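Local coordinates for protein S12 family peptidase (Streptomyces sp. 82F2, PDB 3WWX) that probably hydrolyses amide bonds with D-stereospecificity, as a serine peptidase of family S12 with the beta-lactamase fold, at residues R193-P198 and M240-R245; K56-T61 and R245-F250. One frame throughout, in Å; residues are numbered along the deposited sequence.

Interaction 1 (R193-P198 and M240-R245)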
loop_
_atom_site.group_PDB
_atom_site.type_symbol
_atom_site.label_atom_id
_atom_site.label_comp_id
_atom_site.label_asym_id
_atom_site.label_seq_id
_atom_site.Cartn_x
_atom_site.Cartn_y
_atom_site.Cartn_z
ATOM N N ARG A 193 6.689 2.961 -16.437
ATOM C CA ARG A 193 7.217 4.273 -16.753
ATOM C C ARG A 193 6.556 5.419 -15.989
ATOM O O ARG A 193 7.047 6.540 -16.037
ATOM C CB ARG A 193 7.102 4.510 -18.262
ATOM C CG ARG A 193 8.072 3.641 -19.052
ATOM C CD ARG A 193 7.822 3.656 -20.552
ATOM N NE ARG A 193 8.236 2.384 -21.145
ATOM C CZ ARG A 193 8.331 2.147 -22.448
ATOM N NH1 ARG A 193 8.050 3.102 -23.328
ATOM N NH2 ARG A 193 8.718 0.949 -22.874
ATOM N N ALA A 194 5.448 5.147 -15.295
ATOM C CA ALA A 194 4.757 6.171 -14.515
ATOM C C ALA A 194 4.923 5.927 -13.009
ATOM O O ALA A 194 4.249 6.570 -12.201
ATOM C CB ALA A 194 3.269 6.181 -14.860
ATOM N N THR A 195 5.821 5.023 -12.642
ATOM C CA THR A 195 5.962 4.570 -11.259
ATOM C C THR A 195 7.312 4.961 -10.678
ATOM O O THR A 195 8.356 4.685 -11.286
ATOM C CB THR A 195 5.791 3.042 -11.191
ATOM O OG1 THR A 195 4.508 2.705 -11.725
ATOM C CG2 THR A 195 5.819 2.549 -9.764
ATOM N N THR A 196 7.282 5.611 -9.512
ATOM C CA THR A 196 8.492 6.112 -8.893
ATOM C C THR A 196 8.497 5.898 -7.383
ATOM O O THR A 196 7.449 5.692 -6.742
ATOM C CB THR A 196 8.704 7.610 -9.183
ATOM O OG1 THR A 196 7.591 8.349 -8.694
ATOM C CG2 THR A 196 8.855 7.882 -10.672
ATOM N N VAL A 197 9.710 5.882 -6.838
ATOM C CA VAL A 197 9.975 5.793 -5.408
ATOM C C VAL A 197 10.636 7.127 -5.078
ATOM O O VAL A 197 11.846 7.292 -5.263
ATOM C CB VAL A 197 10.927 4.620 -5.078
ATOM C CG1 VAL A 197 11.041 4.423 -3.597
ATOM C CG2 VAL A 197 10.450 3.336 -5.755
ATOM N N PRO A 198 9.842 8.116 -4.666
ATOM C CA PRO A 198 10.347 9.494 -4.591
ATOM C C PRO A 198 11.346 9.800 -3.467
ATOM O O PRO A 198 12.068 10.789 -3.544
ATOM C CB PRO A 198 9.073 10.323 -4.400
ATOM C CG PRO A 198 8.091 9.370 -3.796
ATOM C CD PRO A 198 8.391 8.037 -4.419
ATOM N N MET A 240 5.245 5.270 -2.620
ATOM C CA MET A 240 5.328 5.241 -4.090
ATOM C C MET A 240 4.282 6.094 -4.806
ATOM O O MET A 240 3.209 6.368 -4.276
ATOM C CB MET A 240 5.318 3.801 -4.594
ATOM C CG MET A 240 6.600 3.083 -4.211
ATOM S SD MET A 240 6.648 1.351 -4.670
ATOM C CE MET A 240 6.527 1.492 -6.463
ATOM N N ILE A 241 4.621 6.494 -6.030
ATOM C CA ILE A 241 3.720 7.205 -6.927
ATOM C C ILE A 241 3.548 6.354 -8.167
ATOM O O ILE A 241 4.516 5.764 -8.636
ATOM C CB ILE A 241 4.282 8.598 -7.307
ATOM C CG1 ILE A 241 4.488 9.434 -6.031
ATOM C CG2 ILE A 241 3.347 9.318 -8.288
ATOM C CD1 ILE A 241 5.284 10.751 -6.254
ATOM N N SER A 242 2.323 6.255 -8.683
ATOM C CA SER A 242 2.073 5.467 -9.882
ATOM C C SER A 242 0.837 6.011 -10.595
ATOM O O SER A 242 0.326 7.064 -10.272
ATOM C CB SER A 242 1.927 3.982 -9.523
ATOM O OG SER A 242 1.968 3.161 -10.680
ATOM N N ASP A 243 0.374 5.291 -11.606
ATOM C CA ASP A 243 -0.887 5.600 -12.256
ATOM C C ASP A 243 -1.729 4.325 -12.337
ATOM O O ASP A 243 -1.331 3.253 -11.862
ATOM C CB ASP A 243 -0.703 6.300 -13.611
ATOM C CG ASP A 243 -0.231 5.381 -14.722
ATOM O OD1 ASP A 243 -0.057 4.175 -14.496
ATOM O OD2 ASP A 243 -0.010 5.913 -15.838
ATOM N N SER A 244 -2.908 4.437 -12.917
ATOM C CA SER A 244 -3.858 3.332 -12.896
ATOM C C SER A 244 -3.516 2.248 -13.910
ATOM O O SER A 244 -4.059 1.166 -13.817
ATOM C CB SER A 244 -5.263 3.843 -13.169
ATOM O OG SER A 244 -5.626 4.880 -12.260
ATOM N N ARG A 245 -2.643 2.555 -14.855
ATOM C CA ARG A 245 -2.144 1.565 -15.813
ATOM C C ARG A 245 -1.032 0.714 -15.195
ATOM O O ARG A 245 -1.119 -0.521 -15.154
ATOM C CB ARG A 245 -1.617 2.256 -17.060
ATOM C CG ARG A 245 -1.173 1.310 -18.162
ATOM C CD ARG A 245 -0.658 2.040 -19.372
ATOM N NE ARG A 245 -0.361 1.095 -20.450
ATOM C CZ ARG A 245 0.038 1.447 -21.670
ATOM N NH1 ARG A 245 0.185 2.729 -21.981
ATOM N NH2 ARG A 245 0.287 0.514 -22.581
#
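A194 lays its methyl against the carboxylate of D243, with CB 3.4 Å from OD2, while its carbonyl O receives a CA-H...O contact from S242. The carboxylate's OD1 caps helix 244-255, with D243 at the N-cap position: it accepts a weak bond from the backbone N of R245 and a further hydrogen bond, not a weak one, from the N of D246.

At T195 the two branches separate in function. Its hydroxyl OG1 is met by OG of S242 at 2.8 Å, S242 being the donor, and OG1 is hydrogen-bonded in turn to OD2 of D246, which also takes the backbone N of A194. With CG2 anti to the backbone N (chi1 -58° at OG1), the methyl of T195 reaches CE of M240 at 3.5 Å; the methionine chain is stretched through chi2 and bends only at its last torsion.

T196 supplies the backbone pairing. Its N donates to O of I241 at 2.9 Å. Its O takes N of I241 at 3.0 Å, and together the two bonds make a single antiparallel hydrogen-bonded bridge. The side-chain OG1 of T196 rests against CB of I241 at 3.6 Å.

V197 touches the methionine chain loosely through CG2, on M240 CG, its other neighbours including Y178 and V182 of helix 178-187. P198 ends the run, its ring CG standing 4.0 Å from I241 CD1, the outermost atom of the isoleucine.

Strand 241-242 also pairs with strand 49-50, so 193-198 adds an isolated beta bridge along its other edge, just ahead of the capped helix 244-255 in this beta-lactamase-fold domain.

Interaction 2 (K56-T61 and R245-F250)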
loop_
_atom_site.group_PDB
_atom_site.type_symbol
_atom_site.label_atom_id
_atom_site.label_comp_id
_atom_site.label_asym_id
_atom_site.label_seq_id
_atom_site.Cartn_x
_atom_site.Cartn_y
_atom_site.Cartn_z
ATOM N N LYS A 56 3.382 -1.363 -0.019
ATOM C CA LYS A 56 3.689 -2.570 0.732
ATOM C C LYS A 56 3.808 -3.803 -0.158
ATOM O O LYS A 56 4.600 -4.688 0.131
ATOM C CB LYS A 56 2.639 -2.821 1.801
ATOM C CG LYS A 56 2.677 -1.824 2.937
ATOM C CD LYS A 56 1.757 -2.243 4.076
ATOM C CE LYS A 56 1.855 -1.302 5.266
ATOM N NZ LYS A 56 1.337 0.046 4.982
ATOM N N THR A 57 2.999 -3.905 -1.210
ATOM C CA THR A 57 3.090 -5.082 -2.063
ATOM C C THR A 57 4.441 -5.124 -2.776
ATOM O O THR A 57 5.021 -6.202 -2.961
ATOM C CB THR A 57 1.961 -5.108 -3.086
ATOM O OG1 THR A 57 0.713 -4.881 -2.433
ATOM C CG2 THR A 57 1.932 -6.451 -3.787
ATOM N N PHE A 58 4.948 -3.957 -3.173
ATOM C CA PHE A 58 6.269 -3.882 -3.793
ATOM C C PHE A 58 7.349 -4.317 -2.801
ATOM O O PHE A 58 8.230 -5.112 -3.117
ATOM C CB PHE A 58 6.553 -2.472 -4.306
ATOM C CG PHE A 58 5.699 -2.069 -5.481
ATOM C CD1 PHE A 58 4.435 -1.530 -5.280
ATOM C CD2 PHE A 58 6.152 -2.210 -6.777
ATOM C CE1 PHE A 58 3.631 -1.143 -6.347
ATOM C CE2 PHE A 58 5.334 -1.829 -7.857
ATOM C CZ PHE A 58 4.092 -1.290 -7.638
ATOM N N THR A 59 7.291 -3.793 -1.589
ATOM C CA THR A 59 8.241 -4.160 -0.555
ATOM C C THR A 59 8.251 -5.662 -0.276
ATOM O O THR A 59 9.331 -6.290 -0.214
ATOM C CB THR A 59 7.911 -3.358 0.717
ATOM O OG1 THR A 59 7.999 -1.968 0.391
ATOM C CG2 THR A 59 8.842 -3.692 1.866
ATOM N N ALA A 60 7.062 -6.254 -0.135
ATOM C CA ALA A 60 6.958 -7.702 0.098
ATOM C C ALA A 60 7.497 -8.504 -1.074
ATOM O O ALA A 60 8.151 -9.527 -0.874
ATOM C CB ALA A 60 5.531 -8.100 0.392
ATOM N N THR A 61 7.225 -8.056 -2.287
ATOM C CA THR A 61 7.701 -8.767 -3.479
ATOM C C THR A 61 9.223 -8.843 -3.483
ATOM O O THR A 61 9.793 -9.886 -3.765
ATOM C CB THR A 61 7.192 -8.093 -4.764
ATOM O OG1 THR A 61 5.762 -8.170 -4.804
ATOM C CG2 THR A 61 7.733 -8.801 -6.019
ATOM N N ARG A 245 -2.643 2.555 -14.855
ATOM C CA ARG A 245 -2.144 1.565 -15.813
ATOM C C ARG A 245 -1.032 0.714 -15.195
ATOM O O ARG A 245 -1.119 -0.521 -15.154
ATOM C CB ARG A 245 -1.617 2.256 -17.060
ATOM C CG ARG A 245 -1.173 1.310 -18.162
ATOM C CD ARG A 245 -0.658 2.040 -19.372
ATOM N NE ARG A 245 -0.361 1.095 -20.450
ATOM C CZ ARG A 245 0.038 1.447 -21.670
ATOM N NH1 ARG A 245 0.185 2.729 -21.981
ATOM N NH2 ARG A 245 0.287 0.514 -22.581
ATOM N N ASP A 246 0.005 1.369 -14.682
ATOM C CA ASP A 246 1.141 0.660 -14.120
ATOM C C ASP A 246 0.715 -0.215 -12.947
ATOM O O ASP A 246 1.258 -1.287 -12.748
ATOM C CB ASP A 246 2.194 1.642 -13.622
ATOM C CG ASP A 246 3.071 2.207 -14.735
ATOM O OD1 ASP A 246 2.779 2.004 -15.938
ATOM O OD2 ASP A 246 4.063 2.894 -14.378
ATOM N N LEU A 247 -0.232 0.255 -12.139
ATOM C CA LEU A 247 -0.636 -0.567 -11.000
ATOM C C LEU A 247 -1.245 -1.884 -11.466
ATOM O O LEU A 247 -1.004 -2.933 -10.865
ATOM C CB LEU A 247 -1.582 0.173 -10.058
ATOM C CG LEU A 247 -0.934 1.257 -9.203
ATOM C CD1 LEU A 247 -2.021 1.922 -8.384
ATOM C CD2 LEU A 247 0.162 0.718 -8.309
ATOM N N GLN A 248 -2.023 -1.822 -12.544
ATOM C CA GLN A 248 -2.563 -3.051 -13.117
ATOM C C GLN A 248 -1.448 -3.933 -13.674
ATOM O O GLN A 248 -1.422 -5.145 -13.437
ATOM C CB GLN A 248 -3.559 -2.755 -14.227
ATOM C CG GLN A 248 -4.831 -2.115 -13.771
ATOM C CD GLN A 248 -5.713 -1.865 -14.950
ATOM O OE1 GLN A 248 -6.404 -2.778 -15.423
ATOM N NE2 GLN A 248 -5.628 -0.674 -15.502
ATOM N N THR A 249 -0.515 -3.340 -14.409
ATOM C CA THR A 249 0.601 -4.123 -14.954
ATOM C C THR A 249 1.319 -4.903 -13.846
ATOM O O THR A 249 1.633 -6.098 -13.968
ATOM C CB THR A 249 1.588 -3.201 -15.667
ATOM O OG1 THR A 249 0.878 -2.517 -16.708
ATOM C CG2 THR A 249 2.765 -3.991 -16.243
ATOM N N PHE A 250 1.553 -4.221 -12.737
ATOM C CA PHE A 250 2.231 -4.825 -11.607
ATOM C C PHE A 250 1.412 -5.953 -10.972
ATOM O O PHE A 250 1.905 -7.088 -10.848
ATOM C CB PHE A 250 2.570 -3.768 -10.544
ATOM C CG PHE A 250 3.041 -4.372 -9.234
ATOM C CD1 PHE A 250 4.245 -5.068 -9.164
ATOM C CD2 PHE A 250 2.275 -4.252 -8.074
ATOM C CE1 PHE A 250 4.662 -5.628 -7.974
ATOM C CE2 PHE A 250 2.701 -4.809 -6.884
ATOM C CZ PHE A 250 3.904 -5.504 -6.841
#
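F250 sends its ring from helix 244-255 toward helix 55-68, where it lies flat on the ring of F58. The short helix segments run in roughly the same direction, 34° apart, but their axes come no closer than 12.5 Å, a gap bridged by long side chains.

CB of F250 already meets the other segment, 4.1 Å from CZ of F58. The first torsion sets CG anti to the backbone N (chi1 169°), which carries the ring outward from its own helix. CG then lies over the far end of the F58 ring, near CZ and CE2. Of the ortho carbons, CD2 makes the closest approach, 3.5 Å to F58 CZ, and CD1 faces F58 CE2. Farther out, CE1 sits above F58 CE2 and CD2, whereas CE2 is shared: it has F58 CE1 beneath it and CG2 of T57 at 3.6 Å by the ring edge. The tip, CZ of F250, passes over the root of the F58 ring near its CG. It ends beside T57 CG2, with F250 CZ 3.8 Å from OG1 of T61.

The two phenyl groups, pointing in opposite directions from their two helices, form a face-to-face stack: the ring centroids of F58 and F250 are 3.9 Å apart and their planes meet at 13°. L247 CD2 touches the F58 ring at its edge, and I186 of helix 178-187 contacts both phenylalanines.

Although threonines border the stack, their hydroxyls are engaged elsewhere: OG1 of T61 donates to O of T57 at 2.8 Å within the helix, and T57 OG1 is hydrogen-bonded to G286 O and Y251 OH. The helices are therefore joined through buried ring faces and methyl groups, a contact that depends on shape and dispersion rather than on directed polar bonds.

Overall arrangement
Both contacts are buried and both use helix 244-255: interaction 1 at the segment leading into its N-terminal turn, interaction 2 one to two turns further on, where the helix faces helix 55-68. Their centres are about 9 Å apart. The first is mixed, backbone and hydroxyl hydrogen bonds set among apolar side chains where a loop joins a short strand; the second, closer to the centre of the chain, is aromatic and apolar. D246, a residue of 245-250, joins the two contacts through its carboxylate, and M240 SD packs 3.6 Å from F58 CG. The loop at 193-198 is thereby tied to the helix that contributes F250 to the phenylalanine stack.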